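Local coordinates for protein poly-beta-hydroxybutyrate polymerase (Cupriavidus necator, PDB 5HZ2) that polymerises (R)-3-hydroxybutyryl-CoA into the storage polyester polyhydroxybutyrate, releasing CoA, through its C-terminal alpha/beta-hydrolase domain, at residues 154-159 with 242-247; 269-274 with 292-297; 286-291 with 327-332. All blocks are in the same frame, centred on the assembly; numbering follows the deposited sequence.

Overall arrangement
The three contacts belong to the C-terminal catalytic domain, which has the alpha/beta-hydrolase fold. Contact 1 closes along the chain before the other two open. It joins the loop after strand 139-145 to helix 233-245. This fixes a loop near Cys-118, the predicted active-site residue. Contacts 2 and 3 alternate in sequence and touch, with centres about 10 Å apart. Strand 271-276, helix 284-288 and strand 298-303 link them. They join parallel strands of the core sheet to the helix and loop packed beside them. The centre of contact 1 is about 24 Å from that of contact 2 and about 19 Å from that of contact 3. Contacts 1 and 3 both reach the third subunit.

Contact 1 (154-159 with 242-247). With SO4 (sulfate ion), chain D; SO4 (sulfate ion), chain H.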
loop_
_atom_site.group_PDB
_atom_site.type_symbol
_atom_site.label_atom_id
_atom_site.label_comp_id
_atom_site.label_asym_id
_atom_site.label_seq_id
_atom_site.Cartn_x
_atom_site.Cartn_y
_atom_site.Cartn_z
ATOM N N THR A 154 6.905 -2.101 10.799
ATOM C CA THR A 154 8.027 -1.307 10.423
ATOM C C THR A 154 8.746 -2.002 9.259
ATOM O O THR A 154 9.649 -1.442 8.668
ATOM C CB THR A 154 8.957 -1.042 11.611
ATOM O OG1 THR A 154 9.114 -2.237 12.412
ATOM C CG2 THR A 154 8.361 0.074 12.476
ATOM N N GLY A 155 8.273 -3.176 8.875
ATOM C CA GLY A 155 8.765 -3.852 7.690
ATOM C C GLY A 155 10.037 -4.650 7.616
ATOM O O GLY A 155 10.403 -5.134 6.557
ATOM N N ILE A 156 10.746 -4.775 8.726
ATOM C CA ILE A 156 11.977 -5.549 8.670
ATOM C C ILE A 156 11.721 -7.051 8.422
ATOM O O ILE A 156 12.526 -7.746 7.847
ATOM C CB ILE A 156 13.062 -5.098 9.685
ATOM C CG1 ILE A 156 13.355 -6.123 10.745
ATOM C CG2 ILE A 156 12.730 -3.756 10.296
ATOM C CD1 ILE A 156 14.364 -5.598 11.734
ATOM N N LEU A 157 10.575 -7.528 8.872
ATOM C CA LEU A 157 10.140 -8.897 8.639
ATOM C C LEU A 157 9.770 -9.294 7.214
ATOM O O LEU A 157 9.919 -10.433 6.819
ATOM C CB LEU A 157 8.871 -9.147 9.460
ATOM C CG LEU A 157 8.851 -9.817 10.828
ATOM C CD1 LEU A 157 10.248 -9.945 11.386
ATOM C CD2 LEU A 157 7.973 -9.002 11.753
ATOM N N ASP A 158 9.298 -8.335 6.446
ATOM C CA ASP A 158 8.659 -8.594 5.189
ATOM C C ASP A 158 9.313 -9.530 4.215
ATOM O O ASP A 158 8.655 -10.383 3.684
ATOM C CB ASP A 158 8.541 -7.277 4.416
ATOM C CG ASP A 158 7.625 -6.280 5.067
ATOM O OD1 ASP A 158 7.168 -6.506 6.191
ATOM O OD2 ASP A 158 7.377 -5.248 4.423
ATOM N N VAL A 159 10.591 -9.396 3.981
ATOM C CA VAL A 159 11.219 -10.290 2.941
ATOM C C VAL A 159 11.322 -11.736 3.326
ATOM O O VAL A 159 11.618 -12.560 2.490
ATOM C CB VAL A 159 12.609 -9.807 2.574
ATOM C CG1 VAL A 159 12.496 -8.460 1.898
ATOM C CG2 VAL A 159 13.523 -9.809 3.827
ATOM N N HIS A 242 14.281 -6.725 20.545
ATOM C CA HIS A 242 13.092 -6.531 21.338
ATOM C C HIS A 242 12.066 -5.522 20.879
ATOM O O HIS A 242 10.983 -5.501 21.392
ATOM C CB HIS A 242 13.467 -6.311 22.797
ATOM C CG HIS A 242 14.243 -7.442 23.390
ATOM N ND1 HIS A 242 13.712 -8.696 23.564
ATOM C CD2 HIS A 242 15.510 -7.507 23.848
ATOM C CE1 HIS A 242 14.619 -9.485 24.102
ATOM N NE2 HIS A 242 15.720 -8.789 24.280
ATOM N N THR A 243 12.421 -4.699 19.912
ATOM C CA THR A 243 11.472 -3.708 19.395
ATOM C C THR A 243 11.118 -4.097 17.952
ATOM O O THR A 243 10.116 -4.792 17.704
ATOM C CB THR A 243 11.983 -2.236 19.518
ATOM O OG1 THR A 243 13.141 -1.983 18.699
ATOM C CG2 THR A 243 12.307 -1.893 20.918
ATOM N N TYR A 244 11.983 -3.763 17.004
ATOM C CA TYR A 244 11.719 -4.048 15.623
ATOM C C TYR A 244 11.344 -5.489 15.318
ATOM O O TYR A 244 10.419 -5.712 14.575
ATOM C CB TYR A 244 12.914 -3.619 14.714
ATOM C CG TYR A 244 13.022 -2.143 14.553
ATOM C CD1 TYR A 244 12.295 -1.503 13.550
ATOM C CD2 TYR A 244 13.866 -1.348 15.345
ATOM C CE1 TYR A 244 12.404 -0.155 13.331
ATOM C CE2 TYR A 244 13.946 0.044 15.136
ATOM C CZ TYR A 244 13.212 0.616 14.125
ATOM O OH TYR A 244 13.199 1.967 13.844
ATOM N N LEU A 245 12.092 -6.463 15.840
ATOM C CA LEU A 245 11.838 -7.867 15.503
ATOM C C LEU A 245 10.697 -8.502 16.284
ATOM O O LEU A 245 9.802 -9.103 15.677
ATOM C CB LEU A 245 13.123 -8.711 15.679
ATOM C CG LEU A 245 13.957 -8.825 14.406
ATOM C CD1 LEU A 245 13.958 -7.620 13.555
ATOM C CD2 LEU A 245 15.404 -9.301 14.688
ATOM N N GLN A 246 10.730 -8.405 17.601
ATOM C CA GLN A 246 9.779 -9.141 18.456
ATOM C C GLN A 246 8.708 -8.247 19.018
ATOM O O GLN A 246 7.689 -8.738 19.537
ATOM C CB GLN A 246 10.533 -9.877 19.542
ATOM C CG GLN A 246 11.419 -10.975 18.924
ATOM C CD GLN A 246 12.363 -11.691 19.906
ATOM O OE1 GLN A 246 12.407 -11.436 21.108
ATOM N NE2 GLN A 246 13.164 -12.554 19.345
ATOM N N ASN A 247 8.892 -6.924 18.903
ATOM C CA ASN A 247 7.843 -5.955 19.324
ATOM C C ASN A 247 7.263 -6.210 20.735
ATOM O O ASN A 247 6.025 -6.350 20.914
ATOM C CB ASN A 247 6.722 -5.988 18.301
ATOM C CG ASN A 247 5.791 -4.756 18.382
ATOM O OD1 ASN A 247 4.613 -4.775 17.900
ATOM N ND2 ASN A 247 6.263 -3.767 18.996
HETATM S S SO4 D . 18.710 -10.295 25.535
HETATM O O1 SO4 D . 19.085 -8.868 25.510
HETATM O O2 SO4 D . 20.057 -10.976 25.486
HETATM O O3 SO4 D . 17.845 -10.746 24.406
HETATM O O4 SO4 D . 17.962 -10.572 26.789
HETATM S S SO4 H . 15.079 5.399 14.571
HETATM O O1 SO4 H . 15.917 4.747 15.618
HETATM O O2 SO4 H . 15.732 5.142 13.229
HETATM O O3 SO4 H . 13.701 4.840 14.762
HETATM O O4 SO4 H . 14.942 6.886 14.775
HETATM O O HOH W 1 9.775 -4.701 11.939
#
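Thr-154 and Tyr-244 meet in the region that flanks the predicted active site, where the side chain of Tyr-244 lies about 8 Å from that of Cys-118. The hydroxyl of Thr-154 comes in obliquely to the phenol ring, with OG1 3.5 Å from Tyr-244 CD1. Thr-154 chi1 of 42° puts OG1 between its backbone N and carbonyl carbon, where it meets both the ring and a water. The same OG1 also bonds to Phe-151 O. The water donates to Thr-154 OG1 at 2.6 Å and to Tyr-244 O at 2.9 Å, and so ties the loop to a carbonyl near the helix end. Ile-156 adds apolar packing. Its CG2 lies 4.0 Å from Tyr-244 CD1, obliquely to the ring. Leu-157 comes less close, with CD2 4.3 Å from Leu-245 O. At the far end of the ring, Tyr-244 OH is 3.1 Å from O3 of a sulfate, probably from the crystallisation liquor. Phe-151 meets the Tyr-244 ring edge-to-face. Leu-157 and Leu-245 also pack on Tyr-210 and Val-206 of the second subunit. The contact thus fastens the loop between strands 139-145 and 166-167 to the C-terminal end of helix 233-245.

Contact 2 (269-274 with 292-297); sequences VPTYIY and ALLANK
Thr-271 N donates to Lys-297 O at 2.9 Å. This is the direct hydrogen bond between segments 269-274 and 292-297. It is fairly straight, with an angle of 158° at the hydrogen, and the donor lies in the carbonyl plane. The same carbonyl receives a CA-H...O contact from Pro-270 CA at 3.2 Å, so two neighbouring residues converge on one oxygen. Asn-296 lies against the extended residues Val-269 and Pro-270, just before the strand. Its CB sits 3.5 Å from Val-269 O, and its OD1 faces the proline ring, 3.7 Å from Pro-270 CD. Deeper in, the methyl branches meet. Leu-294 CD1 reaches Thr-271 CG2 at 3.9 Å and also touches Ile-273 CD1. In Thr-271, chi1 of -59° sets OG1 beside the backbone N and CG2 anti to it, which turns the methyl to the leucine.

The second shell holds these groups in place. Thr-271 OG1 donates to Val-269 O at 2.7 Å, from above the carbonyl plane. A water donates to both Val-269 O and Ala-295 O, and bridges the segments where their carbonyls come near each other. Asn-296 is held at both ends of its amide. OD1 accepts from Lys-297 N at 2.8 Å, and ND2 bonds to Asp-268.

The contact stands at the entrance to two adjacent parallel strands. The bond from Thr-271 begins the pairing of strand 271-276 with strand 298-303, which continues through backbone bonds of Thr-271 and Ile-273 with Arg-299. On its other edge, strand 271-276 pairs with strand 139-145, where Pro-270 and Tyr-272 bond to Val-142. Helix 284-288 lies on the connection between the two strands, in the manner of a beta-alpha-beta crossover.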
loop_
_atom_site.group_PDB
_atom_site.type_symbol
_atom_site.label_atom_id
_atom_site.label_comp_id
_atom_site.label_asym_id
_atom_site.label_seq_id
_atom_site.Cartn_x
_atom_site.Cartn_y
_atom_site.Cartn_z
ATOM N N VAL A 269 1.268 9.580 33.206
ATOM C CA VAL A 269 1.308 11.028 33.317
ATOM C C VAL A 269 0.788 11.653 32.025
ATOM O O VAL A 269 0.747 11.002 31.017
ATOM C CB VAL A 269 2.701 11.574 33.647
ATOM C CG1 VAL A 269 3.232 10.978 34.928
ATOM C CG2 VAL A 269 3.663 11.368 32.512
ATOM N N PRO A 270 0.394 12.920 32.048
ATOM C CA PRO A 270 -0.133 13.551 30.832
ATOM C C PRO A 270 0.937 13.401 29.767
ATOM O O PRO A 270 2.096 13.582 30.062
ATOM C CB PRO A 270 -0.309 14.992 31.255
ATOM C CG PRO A 270 -0.644 14.891 32.697
ATOM C CD PRO A 270 0.182 13.765 33.230
ATOM N N THR A 271 0.550 13.049 28.549
ATOM C CA THR A 271 1.571 12.734 27.529
ATOM C C THR A 271 1.183 13.352 26.208
ATOM O O THR A 271 0.032 13.180 25.780
ATOM C CB THR A 271 1.728 11.190 27.400
ATOM O OG1 THR A 271 2.109 10.619 28.675
ATOM C CG2 THR A 271 2.806 10.850 26.370
ATOM N N TYR A 272 2.131 14.002 25.543
ATOM C CA TYR A 272 1.918 14.647 24.231
ATOM C C TYR A 272 2.692 13.828 23.207
ATOM O O TYR A 272 3.902 13.628 23.352
ATOM C CB TYR A 272 2.442 16.037 24.267
ATOM C CG TYR A 272 2.141 16.924 23.086
ATOM C CD1 TYR A 272 2.883 16.842 21.882
ATOM C CD2 TYR A 272 1.130 17.904 23.163
ATOM C CE1 TYR A 272 2.620 17.709 20.788
ATOM C CE2 TYR A 272 0.844 18.729 22.093
ATOM C CZ TYR A 272 1.623 18.648 20.913
ATOM O OH TYR A 272 1.369 19.517 19.903
ATOM N N ILE A 273 1.964 13.299 22.239
ATOM C CA ILE A 273 2.514 12.412 21.238
ATOM C C ILE A 273 2.439 13.052 19.869
ATOM O O ILE A 273 1.401 13.483 19.444
ATOM C CB ILE A 273 1.730 11.091 21.247
ATOM C CG1 ILE A 273 1.692 10.515 22.661
ATOM C CG2 ILE A 273 2.319 10.087 20.279
ATOM C CD1 ILE A 273 0.561 9.558 22.905
ATOM N N TYR A 274 3.577 13.103 19.203
ATOM C CA TYR A 274 3.681 13.734 17.910
ATOM C C TYR A 274 4.262 12.816 16.830
ATOM O O TYR A 274 5.158 12.054 17.072
ATOM C CB TYR A 274 4.539 15.023 17.997
ATOM C CG TYR A 274 4.876 15.568 16.634
ATOM C CD1 TYR A 274 4.045 16.459 16.005
ATOM C CD2 TYR A 274 5.948 15.073 15.929
ATOM C CE1 TYR A 274 4.313 16.905 14.732
ATOM C CE2 TYR A 274 6.220 15.512 14.662
ATOM C CZ TYR A 274 5.386 16.420 14.066
ATOM O OH TYR A 274 5.638 16.852 12.816
ATOM N N ALA A 292 -2.738 3.647 22.377
ATOM C CA ALA A 292 -3.367 2.466 22.913
ATOM C C ALA A 292 -2.604 1.857 24.093
ATOM O O ALA A 292 -3.096 0.956 24.727
ATOM C CB ALA A 292 -3.529 1.439 21.826
ATOM N N LEU A 293 -1.394 2.332 24.361
ATOM C CA LEU A 293 -0.569 1.769 25.421
ATOM C C LEU A 293 -0.374 2.573 26.677
ATOM O O LEU A 293 -0.009 2.033 27.702
ATOM C CB LEU A 293 0.843 1.529 24.891
ATOM C CG LEU A 293 1.035 0.928 23.514
ATOM C CD1 LEU A 293 2.491 0.972 23.099
ATOM C CD2 LEU A 293 0.502 -0.478 23.504
ATOM N N LEU A 294 -0.591 3.866 26.587
ATOM C CA LEU A 294 -0.324 4.717 27.703
ATOM C C LEU A 294 -1.519 5.187 28.465
ATOM O O LEU A 294 -2.539 5.486 27.894
ATOM C CB LEU A 294 0.460 5.952 27.241
ATOM C CG LEU A 294 1.740 5.736 26.443
ATOM C CD1 LEU A 294 2.198 7.013 25.787
ATOM C CD2 LEU A 294 2.827 5.173 27.324
ATOM N N ALA A 295 -1.353 5.235 29.777
ATOM C CA ALA A 295 -2.365 5.820 30.675
ATOM C C ALA A 295 -2.326 7.329 30.796
ATOM O O ALA A 295 -1.376 8.008 30.420
ATOM C CB ALA A 295 -2.262 5.171 32.091
ATOM N N ASN A 296 -3.378 7.860 31.426
ATOM C CA ASN A 296 -3.514 9.238 31.731
ATOM C C ASN A 296 -3.948 10.021 30.489
ATOM O O ASN A 296 -4.337 9.415 29.491
ATOM C CB ASN A 296 -2.248 9.798 32.382
ATOM C CG ASN A 296 -2.538 10.869 33.431
ATOM O OD1 ASN A 296 -3.052 11.977 33.145
ATOM N ND2 ASN A 296 -2.153 10.583 34.635
ATOM N N LYS A 297 -3.962 11.345 30.585
ATOM C CA LYS A 297 -4.453 12.204 29.522
ATOM C C LYS A 297 -3.457 12.320 28.403
ATOM O O LYS A 297 -2.367 12.782 28.625
ATOM C CB LYS A 297 -4.734 13.580 30.098
ATOM C CG LYS A 297 -6.075 14.125 29.712
ATOM C CD LYS A 297 -5.980 14.868 28.401
ATOM C CE LYS A 297 -6.846 14.235 27.328
ATOM N NZ LYS A 297 -8.011 15.091 27.012
HETATM O O HOH W 2 1.346 8.078 30.056
#

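Contact 3 (286-291 with 327-332); sequences AAYAST and ALPESP
Tyr-288 reaches across to the loop 327-332 and carries most of the contact. With CG opposite the backbone N (chi1 -170°), the side chain leaves helix 284-288 and runs out to the loop that holds Pro-329 and Pro-332. Its OH donates to Pro-329 O at 2.5 Å. The donor lies in the carbonyl plane on a lone pair, with a C=O...O angle of 142°. Glu-330 O also comes up to the ring edge, 3.6 Å from Tyr-288 CE2. Pro-332 covers one face. Its CA stands 4.2 Å from the ring centroid, 24° off the normal, which makes a CH-pi contact, and its CB lies 3.9 Å from Tyr-288 CD2. Thr-291 OG1 sits over the opposite face, offset toward the rim.

Thr-291 comes next in the contact. Its OG1 donates to Tyr-288 O at 2.6 Å, nearly along the C=O axis, and that carbonyl also accepts from Thr-291 N. A water donates to Thr-291 OG1 and to Pro-329 O, so it links the two segments beside the tyrosine bond. The methyl CG2 of Thr-291 packs on Leu-328 CD2 at 4.3 Å.

Phe-300 meets the Tyr-288 ring edge-to-face, and Trp-335 lies against it too. Ser-331 occupies the N-cap position of helix 332-337, and Glu-330 forms a salt bridge with Lys-250 of the third subunit. Partners over both faces, together with the bond at OH, probably restrict rotation of the ring. The buried phenol spends its proton on Pro-329 O. Its polar end is thus satisfied inside the packing, and the bond joins helix 284-288 to the loop before helix 332-337.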
loop_
_atom_site.group_PDB
_atom_site.type_symbol
_atom_site.label_atom_id
_atom_site.label_comp_id
_atom_site.label_asym_id
_atom_site.label_seq_id
_atom_site.Cartn_x
_atom_site.Cartn_y
_atom_site.Cartn_z
ATOM N N ALA A 286 2.299 4.404 13.335
ATOM C CA ALA A 286 3.079 3.716 14.417
ATOM C C ALA A 286 3.227 4.599 15.656
ATOM O O ALA A 286 3.021 4.151 16.779
ATOM C CB ALA A 286 4.437 3.254 13.932
ATOM N N ALA A 287 3.525 5.877 15.463
ATOM C CA ALA A 287 3.513 6.789 16.629
ATOM C C ALA A 287 2.141 6.849 17.251
ATOM O O ALA A 287 2.001 6.864 18.457
ATOM C CB ALA A 287 3.984 8.168 16.228
ATOM N N TYR A 288 1.098 6.888 16.424
ATOM C CA TYR A 288 -0.254 6.898 16.922
ATOM C C TYR A 288 -0.596 5.673 17.782
ATOM O O TYR A 288 -1.327 5.814 18.757
ATOM C CB TYR A 288 -1.266 7.018 15.797
ATOM C CG TYR A 288 -2.650 7.274 16.310
ATOM C CD1 TYR A 288 -3.069 8.563 16.623
ATOM C CD2 TYR A 288 -3.546 6.238 16.462
ATOM C CE1 TYR A 288 -4.365 8.812 17.085
ATOM C CE2 TYR A 288 -4.863 6.448 16.921
ATOM C CZ TYR A 288 -5.270 7.712 17.305
ATOM O OH TYR A 288 -6.584 7.970 17.748
ATOM N N ALA A 289 -0.007 4.510 17.486
ATOM C CA ALA A 289 -0.281 3.331 18.261
ATOM C C ALA A 289 0.113 3.478 19.765
ATOM O O ALA A 289 -0.334 2.660 20.630
ATOM C CB ALA A 289 0.426 2.125 17.635
ATOM N N SER A 290 0.975 4.448 20.073
ATOM C CA SER A 290 1.289 4.756 21.482
ATOM C C SER A 290 0.022 5.090 22.307
ATOM O O SER A 290 -0.029 4.849 23.535
ATOM C CB SER A 290 2.338 5.903 21.553
ATOM O OG SER A 290 3.555 5.386 21.104
ATOM N N THR A 291 -0.986 5.623 21.633
ATOM C CA THR A 291 -2.237 6.016 22.271
ATOM C C THR A 291 -2.975 4.834 22.892
ATOM O O THR A 291 -3.754 4.999 23.789
ATOM C CB THR A 291 -3.163 6.795 21.327
ATOM O OG1 THR A 291 -3.505 5.980 20.214
ATOM C CG2 THR A 291 -2.500 8.064 20.856
ATOM N N ALA A 327 -10.382 13.534 20.159
ATOM C CA ALA A 327 -10.782 12.144 20.279
ATOM C C ALA A 327 -9.631 11.237 19.849
ATOM O O ALA A 327 -8.854 11.590 19.002
ATOM C CB ALA A 327 -12.023 11.866 19.466
ATOM N N LEU A 328 -9.552 10.065 20.445
ATOM C CA LEU A 328 -8.499 9.115 20.186
ATOM C C LEU A 328 -9.118 7.759 19.910
ATOM O O LEU A 328 -9.077 6.876 20.728
ATOM C CB LEU A 328 -7.557 9.068 21.402
ATOM C CG LEU A 328 -6.794 10.384 21.690
ATOM C CD1 LEU A 328 -6.018 10.246 22.978
ATOM C CD2 LEU A 328 -5.873 10.782 20.560
ATOM N N PRO A 329 -9.688 7.577 18.731
ATOM C CA PRO A 329 -10.149 6.240 18.386
ATOM C C PRO A 329 -8.968 5.319 18.218
ATOM O O PRO A 329 -7.813 5.784 18.047
ATOM C CB PRO A 329 -10.880 6.458 17.071
ATOM C CG PRO A 329 -10.280 7.679 16.512
ATOM C CD PRO A 329 -9.999 8.572 17.676
ATOM N N GLU A 330 -9.217 4.010 18.273
ATOM C CA GLU A 330 -8.151 3.034 18.087
ATOM C C GLU A 330 -7.429 3.163 16.744
ATOM O O GLU A 330 -6.206 3.081 16.666
ATOM C CB GLU A 330 -8.688 1.603 18.226
ATOM C CG GLU A 330 -7.565 0.597 18.393
ATOM C CD GLU A 330 -7.988 -0.893 18.336
ATOM O OE1 GLU A 330 -9.145 -1.267 18.045
ATOM O OE2 GLU A 330 -7.102 -1.725 18.544
ATOM N N SER A 331 -8.173 3.420 15.699
ATOM C CA SER A 331 -7.613 3.447 14.332
ATOM C C SER A 331 -7.133 4.861 13.958
ATOM O O SER A 331 -7.919 5.818 14.084
ATOM C CB SER A 331 -8.690 3.064 13.275
ATOM O OG SER A 331 -8.241 3.392 11.918
ATOM N N PRO A 332 -5.909 4.983 13.492
ATOM C CA PRO A 332 -5.419 6.305 13.033
ATOM C C PRO A 332 -6.195 6.888 11.884
ATOM O O PRO A 332 -6.331 8.121 11.834
ATOM C CB PRO A 332 -3.969 6.029 12.598
ATOM C CG PRO A 332 -3.806 4.591 12.534
ATOM C CD PRO A 332 -4.854 3.974 13.430
HETATM O O HOH W 3 -6.106 4.782 20.564
#